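Local coordinates for FYVE, RhoGEF and PH domain-containing protein 5 (Homo sapiens, PDB 3MPX) that activates the small GTPase CDC42 by exchanging its bound GDP for GTP, acting downstream of VEGF, at residues Y176-T181 with L224-H229. Numbering follows the deposited sequence.
Sequences YQVLLT and LVHIEH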
ATOM      1  N   TYR A 176       7.655   0.141  -4.652  1.00 11.56           N
ATOM      2  CA  TYR A 176       9.056   0.228  -5.092  1.00 11.39           C
ATOM      3  C   TYR A 176       9.962  -0.237  -3.932  1.00 16.61           C
ATOM      4  O   TYR A 176      10.830  -1.074  -4.143  1.00 17.51           O
ATOM      5  CB  TYR A 176       9.433   1.657  -5.489  1.00 12.89           C
ATOM      6  CG  TYR A 176       8.795   2.219  -6.742  1.00 15.26           C
ATOM      7  CD1 TYR A 176       8.550   1.409  -7.850  1.00 16.84           C
ATOM      8  CD2 TYR A 176       8.565   3.585  -6.875  1.00 16.43           C
ATOM      9  CE1 TYR A 176       8.006   1.933  -9.022  1.00 16.65           C
ATOM     10  CE2 TYR A 176       8.024   4.119  -8.043  1.00 17.57           C
ATOM     11  CZ  TYR A 176       7.725   3.286  -9.104  1.00 25.19           C
ATOM     12  OH  TYR A 176       7.171   3.820 -10.238  1.00 28.08           O
ATOM     13  N   GLN A 177       9.693   0.241  -2.696  1.00 11.72           N
ATOM     14  CA  GLN A 177      10.378  -0.153  -1.466  1.00  9.74           C
ATOM     15  C   GLN A 177      10.380  -1.661  -1.280  1.00 12.87           C
ATOM     16  O   GLN A 177      11.456  -2.230  -1.149  1.00 12.82           O
ATOM     17  CB  GLN A 177       9.730   0.521  -0.263  1.00 10.59           C
ATOM     18  CG  GLN A 177      10.194   1.963  -0.088  1.00 29.33           C
ATOM     19  CD  GLN A 177       9.593   2.683   1.100  1.00 61.49           C
ATOM     20  OE1 GLN A 177      10.180   3.646   1.603  1.00 59.97           O
ATOM     21  NE2 GLN A 177       8.403   2.269   1.566  1.00 54.92           N
ATOM     22  N   VAL A 178       9.211  -2.329  -1.354  1.00  9.72           N
ATOM     23  CA  VAL A 178       9.162  -3.792  -1.179  1.00 10.18           C
ATOM     24  C   VAL A 178       9.851  -4.528  -2.353  1.00 16.43           C
ATOM     25  O   VAL A 178      10.630  -5.444  -2.100  1.00 16.01           O
ATOM     26  CB  VAL A 178       7.764  -4.408  -0.836  1.00 13.15           C
ATOM     27  CG1 VAL A 178       7.099  -3.688   0.321  1.00 12.35           C
ATOM     28  CG2 VAL A 178       6.830  -4.465  -2.036  1.00 12.98           C
ATOM     29  N   LEU A 179       9.592  -4.110  -3.606  1.00 14.30           N
ATOM     30  CA  LEU A 179      10.192  -4.729  -4.787  1.00 14.83           C
ATOM     31  C   LEU A 179      11.704  -4.552  -4.800  1.00 19.21           C
ATOM     32  O   LEU A 179      12.424  -5.530  -5.038  1.00 20.05           O
ATOM     33  CB  LEU A 179       9.597  -4.157  -6.090  1.00 15.16           C
ATOM     34  CG  LEU A 179       8.309  -4.791  -6.592  1.00 20.56           C
ATOM     35  CD1 LEU A 179       7.373  -3.749  -7.137  1.00 20.56           C
ATOM     36  CD2 LEU A 179       8.593  -5.792  -7.680  1.00 25.37           C
ATOM     37  N   LEU A 180      12.181  -3.318  -4.521  1.00 13.79           N
ATOM     38  CA  LEU A 180      13.592  -2.972  -4.572  1.00 13.91           C
ATOM     39  C   LEU A 180      14.394  -3.643  -3.480  1.00 21.24           C
ATOM     40  O   LEU A 180      15.571  -3.986  -3.699  1.00 21.54           O
ATOM     41  CB  LEU A 180      13.793  -1.456  -4.604  1.00 14.14           C
ATOM     42  CG  LEU A 180      13.463  -0.820  -5.979  1.00 18.64           C
ATOM     43  CD1 LEU A 180      13.244   0.641  -5.859  1.00 18.48           C
ATOM     44  CD2 LEU A 180      14.558  -1.097  -7.010  1.00 21.85           C
ATOM     45  N   THR A 181      13.734  -3.934  -2.340  1.00 18.97           N
ATOM     46  CA  THR A 181      14.335  -4.699  -1.243  1.00 18.06           C
ATOM     47  C   THR A 181      14.433  -6.181  -1.661  1.00 23.62           C
ATOM     48  O   THR A 181      15.430  -6.817  -1.345  1.00 25.38           O
ATOM     49  CB  THR A 181      13.581  -4.446   0.046  1.00 13.93           C
ATOM     50  OG1 THR A 181      13.708  -3.049   0.325  1.00  7.63           O
ATOM     51  CG2 THR A 181      14.106  -5.282   1.206  1.00  8.05           C
ATOM     52  N   LEU A 224      -0.215  -2.173   5.182  1.00 15.27           N
ATOM     53  CA  LEU A 224      -0.950  -3.027   4.250  1.00 14.54           C
ATOM     54  C   LEU A 224      -0.134  -3.385   3.011  1.00 19.29           C
ATOM     55  O   LEU A 224      -0.289  -4.512   2.510  1.00 19.06           O
ATOM     56  CB  LEU A 224      -2.319  -2.435   3.872  1.00 14.27           C
ATOM     57  CG  LEU A 224      -3.270  -1.980   5.041  1.00 18.06           C
ATOM     58  CD1 LEU A 224      -4.659  -1.617   4.514  1.00 18.05           C
ATOM     59  CD2 LEU A 224      -3.364  -3.012   6.192  1.00 14.15           C
ATOM     60  N   VAL A 225       0.776  -2.483   2.545  1.00 16.07           N
ATOM     61  CA  VAL A 225       1.606  -2.812   1.376  1.00 16.58           C
ATOM     62  C   VAL A 225       2.654  -3.878   1.776  1.00 21.74           C
ATOM     63  O   VAL A 225       2.837  -4.873   1.047  1.00 22.36           O
ATOM     64  CB  VAL A 225       2.217  -1.587   0.647  1.00 21.35           C
ATOM     65  CG1 VAL A 225       3.273  -2.018  -0.370  1.00 21.92           C
ATOM     66  CG2 VAL A 225       1.134  -0.759  -0.052  1.00 21.15           C
ATOM     67  N   HIS A 226       3.278  -3.713   2.967  1.00 16.22           N
ATOM     68  CA  HIS A 226       4.267  -4.671   3.455  1.00 14.08           C
ATOM     69  C   HIS A 226       3.633  -6.025   3.845  1.00 19.28           C
ATOM     70  O   HIS A 226       4.247  -7.069   3.567  1.00 19.33           O
ATOM     71  CB  HIS A 226       5.082  -4.069   4.586  1.00 13.12           C
ATOM     72  CG  HIS A 226       6.049  -3.034   4.109  1.00 15.48           C
ATOM     73  ND1 HIS A 226       7.287  -3.387   3.598  1.00 16.75           N
ATOM     74  CD2 HIS A 226       5.926  -1.686   4.065  1.00 16.67           C
ATOM     75  CE1 HIS A 226       7.876  -2.245   3.260  1.00 15.80           C
ATOM     76  NE2 HIS A 226       7.097  -1.194   3.525  1.00 16.14           N
ATOM     77  N   ILE A 227       2.391  -6.008   4.416  1.00 15.09           N
ATOM     78  CA  ILE A 227       1.648  -7.218   4.821  1.00 15.50           C
ATOM     79  C   ILE A 227       1.172  -7.987   3.592  1.00 24.31           C
ATOM     80  O   ILE A 227       1.244  -9.213   3.601  1.00 25.97           O
ATOM     81  CB  ILE A 227       0.498  -6.933   5.844  1.00 17.84           C
ATOM     82  CG1 ILE A 227       1.079  -6.511   7.202  1.00 16.53           C
ATOM     83  CG2 ILE A 227      -0.472  -8.125   6.034  1.00 17.76           C
ATOM     84  CD1 ILE A 227       0.210  -5.740   7.911  1.00 18.34           C
ATOM     85  N   GLU A 228       0.718  -7.295   2.528  1.00 22.20           N
ATOM     86  CA  GLU A 228       0.302  -7.984   1.304  1.00 21.53           C
ATOM     87  C   GLU A 228       1.499  -8.754   0.742  1.00 26.34           C
ATOM     88  O   GLU A 228       1.419  -9.961   0.603  1.00 26.23           O
ATOM     89  CB  GLU A 228      -0.284  -7.000   0.269  1.00 22.52           C
ATOM     90  N   HIS A 229       2.633  -8.069   0.547  1.00 25.19           N
ATOM     91  CA  HIS A 229       3.889  -8.587  -0.001  1.00 25.83           C
ATOM     92  C   HIS A 229       4.479  -9.759   0.821  1.00 29.64           C
ATOM     93  O   HIS A 229       5.148 -10.631   0.242  1.00 27.97           O
ATOM     94  CB  HIS A 229       4.916  -7.440  -0.138  1.00 27.32           C
ATOM     95  CG  HIS A 229       6.179  -7.852  -0.825  1.00 32.04           C
ATOM     96  ND1 HIS A 229       6.262  -7.917  -2.217  1.00 34.58           N
ATOM     97  CD2 HIS A 229       7.363  -8.254  -0.297  1.00 34.57           C
ATOM     98  CE1 HIS A 229       7.490  -8.352  -2.486  1.00 34.28           C
ATOM     99  NE2 HIS A 229       8.196  -8.557  -1.366  1.00 34.53           N
TER
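Val-178 pushes its two methyls between the imidazoles of His-226 and His-229, one methyl to each ring. Val-178 CG2 makes a CH-pi contact, 3.8 Å from the centroid of the His-229 ring, over one face and somewhat off centre. Val-178 CG1 lies over a face of the other imidazole, 3.3 Å from His-226 ND1, and also meets Val-225 CG1 at 4.2 Å. At the edge of the His-226 ring, near its plane, comes the Gln-177 amide, with the two NE2 atoms 4.2 Å apart and no hydrogen bond between them. Helix 218-230, which carries both histidines on its way to the strands of the first PH domain, packs here against helix 162-184 of the helical DH domain, the exchange module; the two segments run at 39° to each other. Swung away from its own backbone N (chi1 -174°), the His-229 ring reaches helix 162-184, where its NE2 hydrogen-bonds Asp-182 and fixes the ring's rotation. Swapping this imidazole for an alanine side chain would probably uncover Val-178 CG2 and leave Asp-182 without this partner. Gln-177 OE1 is hydrogen-bonded to Thr-208 OG1 of helix 192-214, while Gln-177 O accepts from both Thr-181 N and, at 2.8 Å, Thr-181 OG1, from opposite faces of the carbonyl plane.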